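Local coordinates for capsule biosynthesis protein capD (Bacillus anthracis, PDB 3G9K) that cleaves the poly-gamma-D-glutamate capsule of the anthrax bacillus and transfers it to the side-chain amine of meso-diaminopimelic acid in peptidoglycan, at residues 1-5 with 15-19; 67-71 with 154-158; 81-85 with 108-112; 144-150 with 164-169. All coordinates share one frame; numbering follows the deposited sequence. Where two conformers were deposited one is given.

Interaction 1: residues 1-5 with 15-19; sequences TTHFV and SSTNT. With GLU (glutamic acid), chain F.
The Thr1 side chain lies across that of Thr19, and their hydroxyls meet. Thr19 OG1 donates to Thr1 OG1 over 2.6 Å. Thr1 OG1 in turn donates to OXT of the bound glutamate at 2.7 Å. In Thr1, chi1 of -50° sets OG1 beside the backbone N, and both atoms face the ligand: Thr1 N bonds to glutamate OE2 at 3.1 Å. The other branch, Thr1 CG2, rests 3.3 Å from Thr17 OG1. Thr19 OG1 also bonds to Ser21 N, which probably helps to position it.

Behind this end the two strands pair antiparallel. Thr2 with Asn18 and Phe4 with Ser16 are the hydrogen-bonded pairs, each with two backbone bonds, as in Phe4 N to Ser16 O at 3.0 Å. The His3 ring leans over the partner strand, with Ser16 O over one face. Ser15 OG lies at the ring edge, 3.0 Å from His3 NE2. On the other side of the sheet Phe4 CZ reaches Ser16 CB at 3.5 Å. Ser16 OG bonds to Gly70 O of the other capD chain, and Thr2 OG1 to Glu59 of that chain. Segment 15-19 also pairs with a strand there. The N-terminal threonine at the start of a buried hairpin, with its hydroxyl as nucleophile, is the hallmark of the Ntn-hydrolase active site, here in its gamma-glutamyltransferase form.

Interaction 2: residues 67-71 with 154-158; sequences KDGET and KDERD
Thr71 and Glu156 cross obliquely at one corner of an antiparallel strand pair, and Arg157 lays one guanidinium face against Gly69 in the type II turn from Lys67 to Glu70. This turn links strands 63-67 and 70-75 of a four-stranded antiparallel sheet. Strand 150-155 runs alongside 70-75 and leaves the sheet here.

Thr71 with Lys154 is a hydrogen-bonded pair. Thr71 N gives to Lys154 O at 2.9 Å, and Lys154 N gives to Thr71 O at 2.8 Å; both donors lie in the carbonyl plane. Glu70 with Asp155 is the next, non-hydrogen-bonded pair. Beyond it Glu156 N bonds to Gly69 O, but from well above the carbonyl plane, where the chain leaves the strand geometry.

Glu156 bends at chi2 (-88°), which folds its carboxylate back over the strands toward Thr71. Arg157 is bent at the same torsion. Its NE comes 3.5 Å from Gly69 CA, and Gly69 N lies over the guanidinium face near the rim. Arg157 NH1 lies 3.6 Å from Asp68 CB. Glu70 turns its carboxylate elsewhere, to Tyr93 and to Tyr231 of the other capD chain.

Just past the strand, Asp155 OD1 accepts Asp158 N at 3.2 Å from above its carboxylate plane, an Asx motif. Across the contact, Thr71 OG1 donates to the anti side of Glu156 OE2 at 2.7 Å, slightly out of the carboxylate plane.

Interaction 3: residues 81-85 with 108-112; sequences RIPQI and RFTFE. With GLU (glutamic acid), chain E.
Arg81 leans on Thr110 with the first half of its side chain and reaches the ligand with the second. Its CB lies 4.0 Å from Thr110 CG2. CG touches both branches of that threonine, and CD sits 3.8 Å from Thr110 OG1. The chain then bends at chi3 (-45°), which swings the guanidinium away from the strand. NE bonds to Phe145 O, and the ring of Phe145 makes a cation-pi contact with the group. At its edge, near the guanidinium plane, lies the alpha-carboxylate atom O of a bound glutamate. Arg81 NH2 bonds to this glutamate O at 3.3 Å, and NH1 adds a weak bond. Arg81 is part of the poly-gamma-D-glutamate binding site.

One turn along, Gln84 extends over the strand. Its CB meets Thr110 CG2, and its amide end lies against the backbone of Phe111 and beside the Phe111 ring. Ile85 CG2 sits over one face of the Arg108 guanidinium, 3.8 Å from Arg108 NH1. The same NH1 is bonded to Phe146 O and forms a salt bridge with Asp166. The backbones are joined through a water, which donates to Gln84 O and to Phe109 O, each at 2.7 Å.

The first turn of helix 82-94 thus packs on strand 109-112. Ile85 also touches Val149 of the neighbouring loop. The strand is an outer member of a three-stranded mixed sheet and pairs antiparallel with strand 115-118.

Interaction 4: residues 144-150 with 164-169; sequences AFFGGVQ and AGDGRR. With GLU (glutamic acid), chain F.
Asp166 OD2 takes Val149 N on its anti lone pair at 2.8 Å and also forms a salt bridge with Arg108. The aspartate's chi1 of -158° turns CG away from its own backbone N and toward the loop opposite, where OD2 also lies 3.3 Å from Gly148 CA. The other oxygen, OD1, is gripped twice from within its own segment. Arg168 N bonds to it on the anti side, making an Asx turn. Arg168 NH1 forms a salt bridge with Asp166 OD1 on the syn side at 2.8 Å, and the two donors come from opposite faces of the carboxylate plane. The carboxylate is thereby fixed in rotation, and Arg108 and Arg168 would be expected to favour its charged form.

These two loops lead into strand 150-155 and out of strand 160-164, and they bring Arg169 to the glutamate pocket of this Ntn-hydrolase. Arg169 bends at chi2 (-97°), and its CG packs 3.6 Å from Gly148 CA. Arg169 NE bonds to Gly147 O at 3.3 Å, from above the carbonyl plane. Ala144 CB lies over one guanidinium face, near the rim, and NH2 makes a weak bond to Ala144 O. In this conformer, one of two, Arg169 NH1 points almost straight at OE2 of the bound glutamate, 2.6 Å away with an angle of 169° at the hydrogen. NH2 adds a long, weak bond to OE1 of the same carboxylate. Thr1 OG1 bonds to the alpha-carboxylate of the same ligand.

Interactions 1, 3 and 4 are buried; interaction 2 is partly exposed at the sheet end, away from the annotated sites. Interactions 1 and 4 touch each other and share one bound glutamate, met by the nucleophile in one and by an arginine in the other. In interaction 3 Arg81 bonds to the second glutamate. This contact adjoins interaction 4, where Arg81 and Arg108 bond to Phe145 O and Phe146 O. Interactions 1 and 2 rest mainly on antiparallel backbone bonding. Interaction 3 relies on side-chain packing and a bridging water, and interaction 4 on charged groups gripping loops. Strand 150-155 connects interactions 4 and 2, whose centres are about 24 Å apart.

Interaction 1: residues 1-5 with 15-19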
loop_
_atom_site.group_PDB
_atom_site.type_symbol
_atom_site.label_atom_id
_atom_site.label_comp_id
_atom_site.label_asym_id
_atom_site.label_seq_id
_atom_site.Cartn_x
_atom_site.Cartn_y
_atom_site.Cartn_z
ATOM N N THR B 1 -1.256 -5.919 -2.724
ATOM C CA THR B 1 -1.115 -4.546 -2.142
ATOM C C THR B 1 0.196 -3.956 -2.643
ATOM O O THR B 1 1.174 -4.678 -2.830
ATOM C CB THR B 1 -1.174 -4.606 -0.623
ATOM O OG1 THR B 1 -2.332 -5.373 -0.263
ATOM C CG2 THR B 1 -1.233 -3.185 0.045
ATOM N N THR B 2 0.175 -2.668 -2.910
ATOM C CA THR B 2 1.370 -1.931 -3.352
ATOM C C THR B 2 1.332 -0.603 -2.637
ATOM O O THR B 2 0.252 -0.054 -2.467
ATOM C CB THR B 2 1.381 -1.757 -4.880
ATOM O OG1 THR B 2 2.715 -1.404 -5.329
ATOM C CG2 THR B 2 0.363 -0.702 -5.312
ATOM N N HIS B 3 2.503 -0.115 -2.202
ATOM C CA HIS B 3 2.610 1.179 -1.601
ATOM C C HIS B 3 3.600 2.060 -2.396
ATOM O O HIS B 3 4.700 1.594 -2.700
ATOM C CB HIS B 3 3.084 1.117 -0.197
ATOM C CG HIS B 3 2.915 2.417 0.479
ATOM N ND1 HIS B 3 3.943 3.313 0.615
ATOM C CD2 HIS B 3 1.813 3.033 0.942
ATOM C CE1 HIS B 3 3.480 4.428 1.138
ATOM N NE2 HIS B 3 2.192 4.272 1.363
ATOM N N PHE B 4 3.206 3.297 -2.729
ATOM C CA PHE B 4 4.152 4.281 -3.299
ATOM C C PHE B 4 4.130 5.647 -2.546
ATOM O O PHE B 4 3.218 5.965 -1.777
ATOM C CB PHE B 4 3.931 4.403 -4.825
ATOM C CG PHE B 4 2.627 5.051 -5.190
ATOM C CD1 PHE B 4 1.490 4.286 -5.326
ATOM C CD2 PHE B 4 2.520 6.452 -5.286
ATOM C CE1 PHE B 4 0.282 4.864 -5.652
ATOM C CE2 PHE B 4 1.344 7.048 -5.614
ATOM C CZ PHE B 4 0.197 6.254 -5.787
ATOM N N VAL B 5 5.202 6.419 -2.749
ATOM C CA VAL B 5 5.368 7.751 -2.171
ATOM C C VAL B 5 5.930 8.669 -3.241
ATOM O O VAL B 5 6.833 8.265 -3.996
ATOM C CB VAL B 5 6.319 7.720 -0.961
ATOM C CG1 VAL B 5 6.309 9.101 -0.225
ATOM C CG2 VAL B 5 5.925 6.543 -0.026
ATOM N N SER B 15 1.250 9.681 -0.124
ATOM C CA SER B 15 1.575 8.319 0.322
ATOM C C SER B 15 0.324 7.508 0.069
ATOM O O SER B 15 -0.731 7.781 0.686
ATOM C CB SER B 15 1.931 8.350 1.794
ATOM O OG SER B 15 2.426 7.127 2.256
ATOM N N SER B 16 0.420 6.521 -0.817
ATOM C CA SER B 16 -0.783 5.794 -1.255
ATOM C C SER B 16 -0.558 4.297 -1.221
ATOM O O SER B 16 0.509 3.803 -1.605
ATOM C CB SER B 16 -1.217 6.269 -2.631
ATOM O OG SER B 16 -2.277 5.466 -3.128
ATOM N N THR B 17 -1.546 3.580 -0.679
ATOM C CA THR B 17 -1.558 2.120 -0.831
ATOM C C THR B 17 -2.820 1.586 -1.532
ATOM O O THR B 17 -3.938 1.895 -1.174
ATOM C CB THR B 17 -0.987 1.347 0.470
ATOM O OG1 THR B 17 -1.542 0.028 0.662
ATOM C CG2 THR B 17 -0.872 2.169 1.703
ATOM N N ASN B 18 -2.599 0.844 -2.614
ATOM C CA ASN B 18 -3.656 0.288 -3.419
ATOM C C ASN B 18 -3.615 -1.228 -3.348
ATOM O O ASN B 18 -2.546 -1.808 -3.146
ATOM C CB ASN B 18 -3.497 0.708 -4.867
ATOM C CG ASN B 18 -3.600 2.234 -5.062
ATOM O OD1 ASN B 18 -4.258 2.924 -4.288
ATOM N ND2 ASN B 18 -2.961 2.742 -6.117
ATOM N N THR B 19 -4.773 -1.877 -3.506
ATOM C CA THR B 19 -4.800 -3.314 -3.351
ATOM C C THR B 19 -5.955 -4.033 -4.049
ATOM O O THR B 19 -6.973 -3.423 -4.408
ATOM C CB THR B 19 -4.812 -3.657 -1.868
ATOM O OG1 THR B 19 -4.521 -5.048 -1.693
ATOM C CG2 THR B 19 -6.186 -3.319 -1.246
HETATM N N GLU F . -2.830 -9.966 2.644
HETATM C CA GLU F . -1.963 -9.020 1.954
HETATM C C GLU F . -2.627 -7.640 1.769
HETATM O O GLU F . -3.735 -7.584 1.236
HETATM C CB GLU F . -1.593 -9.633 0.601
HETATM C CG GLU F . -1.109 -8.651 -0.449
HETATM C CD GLU F . 0.246 -8.065 -0.157
HETATM O OE1 GLU F . 0.685 -8.082 1.012
HETATM O OE2 GLU F . 0.841 -7.562 -1.128
HETATM O OXT GLU F . -2.104 -6.557 2.118
#

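Interaction 2: residues 67-71 with 154-158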
loop_
_atom_site.group_PDB
_atom_site.type_symbol
_atom_site.label_atom_id
_atom_site.label_comp_id
_atom_site.label_asym_id
_atom_site.label_seq_id
_atom_site.Cartn_x
_atom_site.Cartn_y
_atom_site.Cartn_z
ATOM N N LYS B 67 8.617 17.225 10.629
ATOM C CA LYS B 67 9.263 18.070 11.643
ATOM C C LYS B 67 9.874 19.224 10.927
ATOM O O LYS B 67 10.105 19.145 9.720
ATOM C CB LYS B 67 10.454 17.349 12.217
ATOM C CG LYS B 67 10.215 16.774 13.539
ATOM C CD LYS B 67 11.486 16.168 14.081
ATOM C CE LYS B 67 12.174 15.321 13.059
ATOM N NZ LYS B 67 13.326 15.991 12.399
ATOM N N ASP B 68 10.247 20.262 11.668
ATOM C CA ASP B 68 11.106 21.267 11.085
ATOM C C ASP B 68 12.335 20.546 10.534
ATOM O O ASP B 68 12.972 19.757 11.226
ATOM C CB ASP B 68 11.529 22.326 12.123
ATOM C CG ASP B 68 10.356 23.170 12.638
ATOM O OD1 ASP B 68 9.200 23.007 12.161
ATOM O OD2 ASP B 68 10.590 24.012 13.552
ATOM N N GLY B 69 12.675 20.789 9.284
ATOM C CA GLY B 69 13.878 20.183 8.755
ATOM C C GLY B 69 13.723 18.805 8.101
ATOM O O GLY B 69 14.637 18.370 7.412
ATOM N N GLU B 70 12.595 18.115 8.281
ATOM C CA GLU B 70 12.455 16.783 7.669
ATOM C C GLU B 70 11.017 16.366 7.356
ATOM O O GLU B 70 10.118 16.538 8.179
ATOM C CB GLU B 70 13.104 15.705 8.545
ATOM C CG GLU B 70 13.237 14.366 7.810
ATOM C CD GLU B 70 13.934 13.281 8.616
ATOM O OE1 GLU B 70 13.310 12.701 9.514
ATOM O OE2 GLU B 70 15.103 13.001 8.341
ATOM N N THR B 71 10.825 15.781 6.175
ATOM C CA THR B 71 9.518 15.210 5.798
ATOM C C THR B 71 9.718 13.790 5.357
ATOM O O THR B 71 10.626 13.522 4.622
ATOM C CB THR B 71 8.850 16.067 4.716
ATOM O OG1 THR B 71 8.529 17.345 5.311
ATOM C CG2 THR B 71 7.566 15.401 4.150
ATOM N N LYS B 154 12.418 14.047 2.589
ATOM C CA LYS B 154 12.914 15.352 2.172
ATOM C C LYS B 154 13.644 16.025 3.330
ATOM O O LYS B 154 13.083 16.169 4.402
ATOM C CB LYS B 154 11.786 16.259 1.698
ATOM C CG LYS B 154 12.274 17.648 1.290
ATOM C CD LYS B 154 11.338 18.344 0.337
ATOM C CE LYS B 154 11.965 19.656 -0.140
ATOM N NZ LYS B 154 10.936 20.553 -0.712
ATOM N N ASP B 155 14.889 16.401 3.106
ATOM C CA ASP B 155 15.620 17.284 3.996
ATOM C C ASP B 155 15.152 18.675 3.705
ATOM O O ASP B 155 15.421 19.191 2.677
ATOM C CB ASP B 155 17.117 17.203 3.734
ATOM C CG ASP B 155 17.944 18.052 4.700
ATOM O OD1 ASP B 155 17.504 19.111 5.107
ATOM O OD2 ASP B 155 19.039 17.637 5.025
ATOM N N GLU B 156 14.430 19.264 4.627
ATOM C CA GLU B 156 13.770 20.486 4.324
ATOM C C GLU B 156 14.728 21.665 4.488
ATOM O O GLU B 156 14.476 22.721 3.983
ATOM C CB GLU B 156 12.506 20.713 5.160
ATOM C CG GLU B 156 11.394 19.717 5.023
ATOM C CD GLU B 156 10.426 20.014 3.919
ATOM O OE1 GLU B 156 10.564 21.014 3.245
ATOM O OE2 GLU B 156 9.541 19.198 3.686
ATOM N N ARG B 157 15.814 21.483 5.192
ATOM C CA ARG B 157 16.728 22.592 5.313
ATOM C C ARG B 157 17.363 22.835 3.992
ATOM O O ARG B 157 17.237 23.902 3.453
ATOM C CB ARG B 157 17.814 22.310 6.326
ATOM C CG ARG B 157 17.307 21.805 7.619
ATOM C CD ARG B 157 17.115 22.888 8.632
ATOM N NE ARG B 157 16.448 22.374 9.813
ATOM C CZ ARG B 157 15.722 23.127 10.614
ATOM N NH1 ARG B 157 15.138 22.612 11.665
ATOM N NH2 ARG B 157 15.603 24.406 10.365
ATOM N N ASP B 158 18.035 21.800 3.504
ATOM C CA ASP B 158 18.922 21.812 2.391
ATOM C C ASP B 158 18.203 21.501 1.119
ATOM O O ASP B 158 18.712 21.619 0.036
ATOM C CB ASP B 158 19.978 20.746 2.623
ATOM C CG ASP B 158 20.699 20.914 3.960
ATOM O OD1 ASP B 158 21.519 21.813 4.043
ATOM O OD2 ASP B 158 20.453 20.156 4.917
#

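Interaction 3: residues 81-85 with 108-112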
loop_
_atom_site.group_PDB
_atom_site.type_symbol
_atom_site.label_atom_id
_atom_site.label_comp_id
_atom_site.label_asym_id
_atom_site.label_seq_id
_atom_site.Cartn_x
_atom_site.Cartn_y
_atom_site.Cartn_z
ATOM N N ARG B 81 -0.050 -7.570 9.074
ATOM C CA ARG B 81 1.304 -7.391 9.620
ATOM C C ARG B 81 1.821 -5.957 9.464
ATOM O O ARG B 81 2.819 -5.579 10.080
ATOM C CB ARG B 81 2.271 -8.386 8.960
ATOM C CG ARG B 81 1.902 -9.805 9.320
ATOM C CD ARG B 81 2.546 -10.876 8.553
ATOM N NE ARG B 81 2.581 -10.654 7.116
ATOM C CZ ARG B 81 1.630 -10.978 6.246
ATOM N NH1 ARG B 81 0.476 -11.473 6.637
ATOM N NH2 ARG B 81 1.826 -10.745 4.961
ATOM N N ILE B 82 1.110 -5.143 8.679
ATOM C CA ILE B 82 1.625 -3.848 8.256
ATOM C C ILE B 82 2.197 -3.019 9.395
ATOM O O ILE B 82 3.341 -2.567 9.302
ATOM C CB ILE B 82 0.581 -3.055 7.448
ATOM C CG1 ILE B 82 0.450 -3.665 6.022
ATOM C CG2 ILE B 82 0.995 -1.563 7.379
ATOM C CD1 ILE B 82 -0.728 -3.109 5.200
ATOM N N PRO B 83 1.402 -2.766 10.454
ATOM C CA PRO B 83 1.970 -1.949 11.532
ATOM C C PRO B 83 3.059 -2.633 12.332
ATOM O O PRO B 83 3.899 -1.958 12.893
ATOM C CB PRO B 83 0.776 -1.615 12.395
ATOM C CG PRO B 83 -0.183 -2.669 12.142
ATOM C CD PRO B 83 0.003 -3.118 10.716
ATOM N N GLN B 84 3.063 -3.962 12.342
ATOM C CA GLN B 84 4.202 -4.726 12.907
ATOM C C GLN B 84 5.467 -4.597 12.092
ATOM O O GLN B 84 6.545 -4.700 12.614
ATOM C CB GLN B 84 3.849 -6.198 13.047
ATOM C CG GLN B 84 2.776 -6.445 14.127
ATOM C CD GLN B 84 2.704 -7.898 14.484
ATOM O OE1 GLN B 84 1.739 -8.589 14.154
ATOM N NE2 GLN B 84 3.754 -8.387 15.090
ATOM N N ILE B 85 5.313 -4.423 10.784
ATOM C CA ILE B 85 6.428 -4.178 9.914
ATOM C C ILE B 85 6.971 -2.770 10.094
ATOM O O ILE B 85 8.192 -2.591 10.267
ATOM C CB ILE B 85 6.007 -4.448 8.440
ATOM C CG1 ILE B 85 5.756 -5.960 8.249
ATOM C CG2 ILE B 85 7.050 -3.924 7.449
ATOM C CD1 ILE B 85 4.831 -6.320 7.118
ATOM N N ARG B 108 13.158 -9.253 9.393
ATOM C CA ARG B 108 12.008 -8.838 10.164
ATOM C C ARG B 108 11.391 -9.991 10.958
ATOM O O ARG B 108 11.703 -11.167 10.710
ATOM C CB ARG B 108 10.969 -8.246 9.220
ATOM C CG ARG B 108 11.418 -6.922 8.619
ATOM C CD ARG B 108 10.519 -6.446 7.515
ATOM N NE ARG B 108 11.126 -5.279 6.884
ATOM C CZ ARG B 108 10.769 -4.767 5.708
ATOM N NH1 ARG B 108 9.714 -5.233 5.060
ATOM N NH2 ARG B 108 11.473 -3.743 5.215
ATOM N N PHE B 109 10.515 -9.616 11.887
ATOM C CA PHE B 109 9.680 -10.563 12.636
ATOM C C PHE B 109 8.302 -9.977 12.882
ATOM O O PHE B 109 8.152 -8.761 13.050
ATOM C CB PHE B 109 10.320 -10.889 13.991
ATOM C CG PHE B 109 10.523 -9.685 14.863
ATOM C CD1 PHE B 109 11.720 -8.984 14.820
ATOM C CD2 PHE B 109 9.532 -9.246 15.703
ATOM C CE1 PHE B 109 11.912 -7.867 15.608
ATOM C CE2 PHE B 109 9.706 -8.127 16.489
ATOM C CZ PHE B 109 10.905 -7.437 16.449
ATOM N N THR B 110 7.302 -10.848 12.938
ATOM C CA THR B 110 5.940 -10.457 13.321
ATOM C C THR B 110 5.342 -11.517 14.246
ATOM O O THR B 110 5.850 -12.622 14.321
ATOM C CB THR B 110 5.003 -10.315 12.091
ATOM O OG1 THR B 110 4.835 -11.589 11.461
ATOM C CG2 THR B 110 5.591 -9.313 11.070
ATOM N N PHE B 111 4.241 -11.175 14.900
ATOM C CA PHE B 111 3.585 -12.067 15.851
ATOM C C PHE B 111 2.140 -12.335 15.471
ATOM O O PHE B 111 1.436 -11.443 15.007
ATOM C CB PHE B 111 3.664 -11.468 17.237
ATOM C CG PHE B 111 5.060 -11.374 17.748
ATOM C CD1 PHE B 111 5.805 -10.219 17.561
ATOM C CD2 PHE B 111 5.655 -12.459 18.362
ATOM C CE1 PHE B 111 7.103 -10.138 18.018
ATOM C CE2 PHE B 111 6.946 -12.376 18.819
ATOM C CZ PHE B 111 7.669 -11.204 18.642
ATOM N N GLU B 112 1.719 -13.558 15.695
ATOM C CA GLU B 112 0.380 -13.999 15.431
ATOM C C GLU B 112 0.007 -14.870 16.619
ATOM O O GLU B 112 0.593 -15.894 16.832
ATOM C CB GLU B 112 0.368 -14.775 14.141
ATOM C CG GLU B 112 -0.791 -15.681 13.931
ATOM C CD GLU B 112 -1.998 -14.940 13.487
ATOM O OE1 GLU B 112 -2.617 -14.285 14.328
ATOM O OE2 GLU B 112 -2.340 -14.990 12.303
HETATM N N GLU E . -2.817 -13.297 4.312
HETATM C CA GLU E . -3.406 -12.057 3.712
HETATM C C GLU E . -2.359 -10.991 3.354
HETATM O O GLU E . -1.186 -11.074 3.751
HETATM C CB GLU E . -4.470 -11.448 4.626
HETATM C CG GLU E . -3.939 -10.662 5.811
HETATM C CD GLU E . -5.022 -9.794 6.414
HETATM O OE1 GLU E . -5.559 -8.927 5.679
HETATM O OE2 GLU E . -5.344 -9.991 7.612
HETATM O O HOH W 1 7.545 -6.505 14.360
#

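Interaction 4: residues 144-150 with 164-169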
loop_
_atom_site.group_PDB
_atom_site.type_symbol
_atom_site.label_atom_id
_atom_site.label_comp_id
_atom_site.label_asym_id
_atom_site.label_seq_id
_atom_site.Cartn_x
_atom_site.Cartn_y
_atom_site.Cartn_z
ATOM N N ALA B 144 7.835 -11.689 0.437
ATOM C CA ALA B 144 6.632 -10.841 0.395
ATOM C C ALA B 144 5.800 -10.855 1.701
ATOM O O ALA B 144 5.081 -9.886 2.001
ATOM C CB ALA B 144 5.758 -11.209 -0.821
ATOM N N PHE B 145 5.934 -11.917 2.504
ATOM C CA PHE B 145 5.221 -12.024 3.774
ATOM C C PHE B 145 5.551 -10.869 4.711
ATOM O O PHE B 145 4.715 -10.428 5.480
ATOM C CB PHE B 145 5.588 -13.350 4.462
ATOM C CG PHE B 145 4.860 -13.586 5.739
ATOM C CD1 PHE B 145 3.587 -14.133 5.732
ATOM C CD2 PHE B 145 5.423 -13.219 6.962
ATOM C CE1 PHE B 145 2.914 -14.330 6.886
ATOM C CE2 PHE B 145 4.737 -13.407 8.137
ATOM C CZ PHE B 145 3.477 -13.971 8.103
ATOM N N PHE B 146 6.793 -10.417 4.685
ATOM C CA PHE B 146 7.237 -9.387 5.617
ATOM C C PHE B 146 7.141 -7.986 5.024
ATOM O O PHE B 146 7.700 -7.038 5.571
ATOM C CB PHE B 146 8.639 -9.718 6.118
ATOM C CG PHE B 146 8.657 -10.916 7.038
ATOM C CD1 PHE B 146 8.302 -10.783 8.357
ATOM C CD2 PHE B 146 8.976 -12.161 6.566
ATOM C CE1 PHE B 146 8.294 -11.880 9.196
ATOM C CE2 PHE B 146 8.984 -13.268 7.419
ATOM C CZ PHE B 146 8.629 -13.117 8.716
ATOM N N GLY B 147 6.449 -7.874 3.894
ATOM C CA GLY B 147 6.019 -6.556 3.380
ATOM C C GLY B 147 6.841 -6.013 2.238
ATOM O O GLY B 147 7.448 -6.757 1.508
ATOM N N GLY B 148 6.870 -4.690 2.121
ATOM C CA GLY B 148 7.478 -3.996 0.971
ATOM C C GLY B 148 7.474 -2.509 1.214
ATOM O O GLY B 148 6.697 -1.760 0.554
ATOM N N VAL B 149 8.311 -2.085 2.149
ATOM C CA VAL B 149 8.298 -0.699 2.656
ATOM C C VAL B 149 8.901 0.216 1.580
ATOM O O VAL B 149 9.992 -0.046 1.065
ATOM C CB VAL B 149 9.072 -0.554 3.985
ATOM C CG1 VAL B 149 9.122 0.938 4.448
ATOM C CG2 VAL B 149 8.483 -1.485 5.103
ATOM N N GLN B 150 8.177 1.276 1.245
ATOM C CA GLN B 150 8.613 2.292 0.300
ATOM C C GLN B 150 8.509 3.635 0.994
ATOM O O GLN B 150 7.516 3.897 1.648
ATOM C CB GLN B 150 7.698 2.315 -0.918
ATOM C CG GLN B 150 7.652 1.038 -1.594
ATOM C CD GLN B 150 8.895 0.730 -2.417
ATOM O OE1 GLN B 150 9.615 1.621 -2.952
ATOM N NE2 GLN B 150 9.142 -0.531 -2.545
ATOM N N ALA B 164 13.910 5.184 -0.018
ATOM C CA ALA B 164 14.226 3.795 0.223
ATOM C C ALA B 164 13.181 2.942 -0.444
ATOM O O ALA B 164 12.031 3.342 -0.566
ATOM C CB ALA B 164 14.280 3.501 1.704
ATOM N N GLY B 165 13.612 1.778 -0.906
ATOM C CA GLY B 165 12.715 0.805 -1.510
ATOM C C GLY B 165 13.006 -0.561 -0.895
ATOM O O GLY B 165 14.118 -0.828 -0.448
ATOM N N ASP B 166 12.038 -1.449 -0.924
ATOM C CA ASP B 166 12.198 -2.763 -0.318
ATOM C C ASP B 166 12.526 -3.819 -1.393
ATOM O O ASP B 166 11.680 -4.175 -2.180
ATOM C CB ASP B 166 10.904 -3.116 0.401
ATOM C CG ASP B 166 11.086 -4.149 1.482
ATOM O OD1 ASP B 166 11.898 -5.092 1.316
ATOM O OD2 ASP B 166 10.353 -4.035 2.487
ATOM N N GLY B 167 13.738 -4.348 -1.343
ATOM C CA GLY B 167 14.154 -5.457 -2.228
ATOM C C GLY B 167 13.269 -6.693 -2.198
ATOM O O GLY B 167 13.209 -7.452 -3.164
ATOM N N ARG B 168 12.526 -6.889 -1.112
ATOM C CA ARG B 168 11.560 -7.982 -1.097
ATOM C C ARG B 168 10.553 -7.934 -2.239
ATOM O O ARG B 168 10.047 -8.966 -2.603
ATOM C CB ARG B 168 10.822 -8.058 0.238
ATOM C CG ARG B 168 11.740 -8.296 1.424
ATOM C CD ARG B 168 11.041 -7.915 2.723
ATOM N NE ARG B 168 11.891 -8.122 3.882
ATOM C CZ ARG B 168 12.855 -7.274 4.254
ATOM N NH1 ARG B 168 13.056 -6.151 3.575
ATOM N NH2 ARG B 168 13.587 -7.518 5.321
ATOM N N ARG B 169 10.271 -6.735 -2.769
ATOM C CA ARG B 169 9.287 -6.463 -3.834
ATOM C C ARG B 169 9.947 -5.809 -5.054
ATOM O O ARG B 169 9.250 -5.292 -5.932
ATOM C CB ARG B 169 8.226 -5.466 -3.331
ATOM C CG ARG B 169 7.452 -5.898 -2.103
ATOM C CD ARG B 169 6.080 -6.529 -2.392
ATOM N NE ARG B 169 5.545 -7.117 -1.161
ATOM C CZ ARG B 169 4.270 -7.418 -0.925
ATOM N NH1 ARG B 169 3.323 -7.192 -1.839
ATOM N NH2 ARG B 169 3.947 -7.931 0.247
HETATM N N GLU F . -2.830 -9.966 2.644
HETATM C CA GLU F . -1.963 -9.020 1.954
HETATM C C GLU F . -2.627 -7.640 1.769
HETATM O O GLU F . -3.735 -7.584 1.236
HETATM C CB GLU F . -1.593 -9.633 0.601
HETATM C CG GLU F . -1.109 -8.651 -0.449
HETATM C CD GLU F . 0.246 -8.065 -0.157
HETATM O OE1 GLU F . 0.685 -8.082 1.012
HETATM O OE2 GLU F . 0.841 -7.562 -1.128
HETATM O OXT GLU F . -2.104 -6.557 2.118
#